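Local coordinates for protein cytochrome P450 (CYP102L1) (Mycobacterium phage Adler, PDB 6N6Q) that is a phage cytochrome P450 that binds heme and probably activates oxygen to oxidise an organic substrate, at residues Asp94-Ala99 and Glu104-Ala109; Thr253-Asp256 and Asp261-Asp264. All blocks are in the same frame, centred on the assembly; numbering follows the deposited sequence.

Contact 1: Asp94-Ala99 and Glu104-Ala109; sequences DGMFTA and ENWRKA. With HEM (protoporphyrin IX containing Fe), chain E.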
loop_
_atom_site.group_PDB
_atom_site.type_symbol
_atom_site.label_atom_id
_atom_site.label_comp_id
_atom_site.label_asym_id
_atom_site.label_seq_id
_atom_site.Cartn_x
_atom_site.Cartn_y
_atom_site.Cartn_z
ATOM N N ASP A 94 -14.866 -9.268 -6.202
ATOM C CA ASP A 94 -15.324 -9.136 -4.820
ATOM C C ASP A 94 -14.250 -9.531 -3.814
ATOM O O ASP A 94 -14.546 -10.149 -2.787
ATOM C CB ASP A 94 -16.597 -9.951 -4.609
ATOM C CG ASP A 94 -16.400 -11.435 -4.870
ATOM O OD1 ASP A 94 -15.351 -11.818 -5.430
ATOM O OD2 ASP A 94 -17.303 -12.221 -4.510
ATOM N N GLY A 95 -12.992 -9.196 -4.091
ATOM C CA GLY A 95 -11.940 -9.391 -3.117
ATOM C C GLY A 95 -12.101 -8.461 -1.930
ATOM O O GLY A 95 -12.887 -7.513 -1.945
ATOM N N MET A 96 -11.323 -8.738 -0.879
ATOM C CA MET A 96 -11.471 -8.001 0.374
ATOM C C MET A 96 -11.327 -6.496 0.179
ATOM O O MET A 96 -11.906 -5.716 0.943
ATOM C CB MET A 96 -10.450 -8.488 1.403
ATOM C CG MET A 96 -10.805 -9.809 2.063
ATOM S SD MET A 96 -9.744 -10.197 3.470
ATOM C CE MET A 96 -10.044 -8.773 4.514
ATOM N N PHE A 97 -10.574 -6.067 -0.832
ATOM C CA PHE A 97 -10.297 -4.645 -0.988
ATOM C C PHE A 97 -11.414 -3.934 -1.748
ATOM O O PHE A 97 -11.741 -2.782 -1.442
ATOM C CB PHE A 97 -8.950 -4.460 -1.693
ATOM C CG PHE A 97 -8.396 -3.066 -1.604
ATOM C CD1 PHE A 97 -8.321 -2.405 -0.390
ATOM C CD2 PHE A 97 -7.920 -2.430 -2.738
ATOM C CE1 PHE A 97 -7.798 -1.125 -0.311
ATOM C CE2 PHE A 97 -7.396 -1.151 -2.664
ATOM C CZ PHE A 97 -7.337 -0.498 -1.452
ATOM N N THR A 98 -12.024 -4.608 -2.722
ATOM C CA THR A 98 -13.011 -3.988 -3.594
ATOM C C THR A 98 -14.433 -4.480 -3.354
ATOM O O THR A 98 -15.348 -4.045 -4.061
ATOM C CB THR A 98 -12.630 -4.217 -5.062
ATOM O OG1 THR A 98 -12.415 -5.617 -5.291
ATOM C CG2 THR A 98 -11.364 -3.446 -5.409
ATOM N N ALA A 99 -14.649 -5.365 -2.386
ATOM C CA ALA A 99 -15.988 -5.874 -2.135
ATOM C C ALA A 99 -16.820 -4.858 -1.364
ATOM O O ALA A 99 -16.305 -4.083 -0.554
ATOM C CB ALA A 99 -15.932 -7.190 -1.358
ATOM N N GLU A 104 -21.525 -11.046 0.919
ATOM C CA GLU A 104 -21.179 -12.100 1.866
ATOM C C GLU A 104 -19.715 -12.509 1.769
ATOM O O GLU A 104 -19.163 -13.036 2.742
ATOM C CB GLU A 104 -22.081 -13.315 1.634
ATOM C CG GLU A 104 -22.083 -14.335 2.762
ATOM C CD GLU A 104 -22.832 -15.603 2.391
ATOM O OE1 GLU A 104 -22.968 -15.880 1.179
ATOM O OE2 GLU A 104 -23.288 -16.321 3.306
ATOM N N ASN A 105 -19.072 -12.272 0.627
ATOM C CA ASN A 105 -17.678 -12.657 0.456
ATOM C C ASN A 105 -16.700 -11.728 1.166
ATOM O O ASN A 105 -15.531 -12.100 1.323
ATOM C CB ASN A 105 -17.329 -12.729 -1.031
ATOM C CG ASN A 105 -17.495 -14.123 -1.597
ATOM O OD1 ASN A 105 -17.426 -15.109 -0.866
ATOM N ND2 ASN A 105 -17.713 -14.212 -2.903
ATOM N N TRP A 106 -17.123 -10.537 1.596
ATOM C CA TRP A 106 -16.200 -9.734 2.390
ATOM C C TRP A 106 -16.103 -10.259 3.815
ATOM O O TRP A 106 -15.004 -10.377 4.365
ATOM C CB TRP A 106 -16.597 -8.257 2.421
ATOM C CG TRP A 106 -15.695 -7.537 3.379
ATOM C CD1 TRP A 106 -14.446 -7.051 3.119
ATOM C CD2 TRP A 106 -15.935 -7.297 4.771
ATOM N NE1 TRP A 106 -13.906 -6.500 4.255
ATOM C CE2 TRP A 106 -14.801 -6.638 5.283
ATOM C CE3 TRP A 106 -17.005 -7.564 5.630
ATOM C CZ2 TRP A 106 -14.707 -6.244 6.615
ATOM C CZ3 TRP A 106 -16.908 -7.174 6.951
ATOM C CH2 TRP A 106 -15.771 -6.517 7.430
ATOM N N ARG A 107 -17.245 -10.555 4.439
ATOM C CA ARG A 107 -17.216 -11.009 5.826
ATOM C C ARG A 107 -16.598 -12.395 5.938
ATOM O O ARG A 107 -15.811 -12.654 6.855
ATOM C CB ARG A 107 -18.624 -10.997 6.418
ATOM C CG ARG A 107 -18.647 -11.202 7.923
ATOM C CD ARG A 107 -19.984 -11.749 8.387
ATOM N NE ARG A 107 -20.331 -12.979 7.681
ATOM C CZ ARG A 107 -19.830 -14.176 7.973
ATOM N NH1 ARG A 107 -18.955 -14.308 8.962
ATOM N NH2 ARG A 107 -20.203 -15.241 7.275
ATOM N N LYS A 108 -16.941 -13.297 5.015
ATOM C CA LYS A 108 -16.342 -14.628 5.013
ATOM C C LYS A 108 -14.824 -14.541 4.919
ATOM O O LYS A 108 -14.103 -15.049 5.784
ATOM C CB LYS A 108 -16.907 -15.458 3.859
ATOM C CG LYS A 108 -18.340 -15.918 4.056
ATOM C CD LYS A 108 -18.807 -16.775 2.887
ATOM C CE LYS A 108 -17.896 -17.976 2.685
ATOM N NZ LYS A 108 -18.340 -18.834 1.550
ATOM N N ALA A 109 -14.322 -13.877 3.873
ATOM C CA ALA A 109 -12.878 -13.762 3.690
ATOM C C ALA A 109 -12.221 -13.057 4.870
ATOM O O ALA A 109 -11.124 -13.437 5.296
ATOM C CB ALA A 109 -12.574 -13.021 2.389
HETATM C CHA HEM E . -6.854 -1.932 3.122
HETATM C CHB HEM E . -3.027 1.065 3.143
HETATM C CHC HEM E . -0.043 -2.747 2.663
HETATM C CHD HEM E . -3.897 -5.607 1.897
HETATM C C1A HEM E . -6.092 -0.782 3.200
HETATM C C2A HEM E . -6.572 0.568 3.431
HETATM C C3A HEM E . -5.519 1.388 3.435
HETATM C C4A HEM E . -4.325 0.598 3.210
HETATM C CMA HEM E . -5.574 2.916 3.643
HETATM C CAA HEM E . -8.040 1.001 3.629
HETATM C CBA HEM E . -8.665 1.239 2.257
HETATM C CGA HEM E . -10.042 1.836 2.395
HETATM O O1A HEM E . -10.449 2.176 3.537
HETATM O O2A HEM E . -10.736 1.976 1.355
HETATM C C1B HEM E . -1.884 0.291 3.074
HETATM C C2B HEM E . -0.524 0.768 3.229
HETATM C C3B HEM E . 0.307 -0.285 3.096
HETATM C C4B HEM E . -0.510 -1.461 2.853
HETATM C CMB HEM E . -0.174 2.250 3.498
HETATM C CAB HEM E . 1.856 -0.348 3.168
HETATM C CBB HEM E . 2.663 0.704 3.357
HETATM C C1C HEM E . -0.813 -3.872 2.441
HETATM C C2C HEM E . -0.339 -5.235 2.318
HETATM C C3C HEM E . -1.386 -6.033 2.105
HETATM C C4C HEM E . -2.586 -5.205 2.085
HETATM C CMC HEM E . 1.130 -5.705 2.408
HETATM C CAC HEM E . -1.260 -7.565 1.922
HETATM C CBC HEM E . -2.314 -8.367 1.742
HETATM C C1D HEM E . -5.036 -4.873 2.170
HETATM C C2D HEM E . -6.406 -5.348 2.097
HETATM C C3D HEM E . -7.218 -4.339 2.435
HETATM C C4D HEM E . -6.399 -3.180 2.736
HETATM C CMD HEM E . -6.849 -6.773 1.696
HETATM C CAD HEM E . -8.762 -4.393 2.496
HETATM C CBD HEM E . -9.211 -4.948 3.845
HETATM C CGD HEM E . -10.716 -4.913 3.944
HETATM O O1D HEM E . -11.292 -5.789 4.642
HETATM O O2D HEM E . -11.345 -4.016 3.323
HETATM N NA HEM E . -4.717 -0.719 3.068
HETATM N NB HEM E . -1.835 -1.070 2.848
HETATM N NC HEM E . -2.186 -3.896 2.293
HETATM N ND HEM E . -5.075 -3.546 2.563
HETATM FE FE HEM E . -3.447 -2.285 2.552
HETATM O O HOH W 1 -13.939 -10.607 -0.116
#
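Asp94 places its carboxylate between its own backbone N and carbonyl carbon (chi1 60°), turned to Asn105. Trp106 has CG opposite the backbone N (chi1 174°), which sends the indole out from helix 104-113 to the heme. Asn105 ND2 donates to Asp94 OD2 at 2.6 Å. The donor comes from the syn side, but 34° out of the carboxylate plane, while the oxygen lies close to the amide plane. The other oxygen, OD1, is hydrogen-bonded to Asn270 of helix 265-296. Water 1 donates to both Asp94 O and Asn105 O, so it ties the two backbones next to this bond. Beside this polar pair, Met96 CG rests on Ala109 CB at 3.7 Å, and Ala99 CB lies 4.0 Å from Trp106 CB. The Met96 O meets the indole edge in plane, 3.6 Å from CD1. At the same edge Trp106 NE1 donates, nearly straight, to the propionate oxygen HEM O1D at 2.7 Å. The edge of the Phe97 ring meets the root of this propionate, CD1 3.5 Å from HEM CAD. Lys79 and Arg417 also hydrogen-bond the heme. The helix C tryptophan is a familiar P450 heme anchor. Donors at the heme carboxylates would probably favour their ionised form.

Contact 2: Thr253-Asp256 and Asp261-Asp264; sequences TAAD and DKLD
Asp256 and Asp261 join the two segments by one backbone bond. Asp256 N donates to Asp261 O at 2.8 Å, and the N-H points almost straight at the oxygen (175°). The donor sits above the carbonyl plane, 42° out of it. This is the tight part of the contact. The same carbonyl oxygen is flanked by carbon: Ala255 CA approaches Asp261 O at 3.5 Å, and Asp256 CB is equally near it. The carboxylate of Asp256 is turned to other partners. Its OD1 accepts from Thr259 N in the intervening turn and forms a salt bridge with Arg107 of helix 104-113. OD1 thus has two partners, which would probably favour the charged form.

The rest is looser. Ala254 and Leu263 are joined through water 2 rather than directly. The water donates to Ala254 O at 2.8 Å and accepts from Leu263 N. Lys262 lies along segment 253-256 by its aliphatic carbons. Its CG touches Ala255 CB at 3.7 Å, and its CD lies 3.5 Å from Thr253 O. The chain bends at chi3 (-57°), which carries NZ to Leu252 O of helix 247-253. Thr253, Asp261 and Lys262 form the solvent side, and part of this face also meets a crystal neighbour. The side chain of Asp261 starts away from segment 253-256.

At the end of segment 261-264, Asp264 is the N-cap of helix 265-296, with OD1 accepting from Asn267 N. One direct bond and one water bridge run in antiparallel register, but no regular strand forms. The result is a hairpin-like loop, placed as the connection into the long helix 265-296 of the P450 fold.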
loop_
_atom_site.group_PDB
_atom_site.type_symbol
_atom_site.label_atom_id
_atom_site.label_comp_id
_atom_site.label_asym_id
_atom_site.label_seq_id
_atom_site.Cartn_x
_atom_site.Cartn_y
_atom_site.Cartn_z
ATOM N N THR A 253 -8.490 -24.277 3.274
ATOM C CA THR A 253 -8.735 -25.116 4.440
ATOM C C THR A 253 -9.812 -24.558 5.359
ATOM O O THR A 253 -10.757 -25.277 5.704
ATOM C CB THR A 253 -7.429 -25.308 5.231
ATOM O OG1 THR A 253 -6.469 -25.998 4.420
ATOM C CG2 THR A 253 -7.681 -26.103 6.505
ATOM N N ALA A 254 -9.698 -23.295 5.764
ATOM C CA ALA A 254 -10.565 -22.746 6.798
ATOM C C ALA A 254 -11.916 -22.336 6.225
ATOM O O ALA A 254 -11.987 -21.614 5.226
ATOM C CB ALA A 254 -9.894 -21.549 7.470
ATOM N N ALA A 255 -12.985 -22.795 6.867
ATOM C CA ALA A 255 -14.340 -22.385 6.537
ATOM C C ALA A 255 -14.779 -21.259 7.464
ATOM O O ALA A 255 -14.293 -21.134 8.591
ATOM C CB ALA A 255 -15.314 -23.560 6.646
ATOM N N ASP A 256 -15.700 -20.438 6.975
ATOM C CA ASP A 256 -16.196 -19.319 7.768
ATOM C C ASP A 256 -16.983 -19.841 8.966
ATOM O O ASP A 256 -17.900 -20.651 8.792
ATOM C CB ASP A 256 -17.066 -18.404 6.908
ATOM C CG ASP A 256 -17.821 -17.377 7.727
ATOM O OD1 ASP A 256 -18.997 -17.630 8.062
ATOM O OD2 ASP A 256 -17.233 -16.324 8.050
ATOM N N ASP A 261 -19.045 -22.333 5.327
ATOM C CA ASP A 261 -18.522 -22.561 3.988
ATOM C C ASP A 261 -17.152 -21.915 3.817
ATOM O O ASP A 261 -16.811 -20.941 4.492
ATOM C CB ASP A 261 -19.473 -22.018 2.919
ATOM C CG ASP A 261 -20.641 -22.945 2.652
ATOM O OD1 ASP A 261 -21.788 -22.453 2.578
ATOM O OD2 ASP A 261 -20.410 -24.168 2.529
ATOM N N LYS A 262 -16.374 -22.475 2.897
ATOM C CA LYS A 262 -15.083 -21.924 2.528
ATOM C C LYS A 262 -15.241 -20.950 1.363
ATOM O O LYS A 262 -16.295 -20.858 0.731
ATOM C CB LYS A 262 -14.108 -23.041 2.155
ATOM C CG LYS A 262 -13.948 -24.117 3.215
ATOM C CD LYS A 262 -12.831 -25.082 2.848
ATOM C CE LYS A 262 -13.073 -25.722 1.490
ATOM N NZ LYS A 262 -11.933 -26.586 1.070
ATOM N N LEU A 263 -14.171 -20.212 1.085
ATOM C CA LEU A 263 -14.160 -19.327 -0.071
ATOM C C LEU A 263 -14.159 -20.152 -1.350
ATOM O O LEU A 263 -13.358 -21.079 -1.502
ATOM C CB LEU A 263 -12.939 -18.409 -0.027
ATOM C CG LEU A 263 -12.849 -17.465 1.172
ATOM C CD1 LEU A 263 -11.582 -16.627 1.101
ATOM C CD2 LEU A 263 -14.082 -16.577 1.243
ATOM N N ASP A 264 -15.068 -19.828 -2.266
ATOM C CA ASP A 264 -15.127 -20.544 -3.529
ATOM C C ASP A 264 -13.891 -20.228 -4.371
ATOM O O ASP A 264 -13.103 -19.329 -4.063
ATOM C CB ASP A 264 -16.410 -20.195 -4.285
ATOM C CG ASP A 264 -16.458 -18.742 -4.724
ATOM O OD1 ASP A 264 -15.840 -18.411 -5.760
ATOM O OD2 ASP A 264 -17.115 -17.932 -4.037
HETATM O O HOH W 2 -11.973 -20.383 2.726
#

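In the fold
Contact 1 is a buried contact at the heme, whereas contact 2 lies at the surface, farther from the centre of the chain. Their centres are 13 Å apart, and helix 104-113 connects them. One side of this helix serves the propionate; another meets the loop of contact 2 through Arg107 and Lys108. Lys108 NZ probably hydrogen-bonds Lys262 O at 3.0 Å. Both contacts also reach helix 265-296: contact 1 packs against its side, and contact 2 leads into its start. Both use a bridging water. Contact 1 adds a side-chain hydrogen bond and the cofactor, contact 2 a backbone hydrogen bond and a lysine chain.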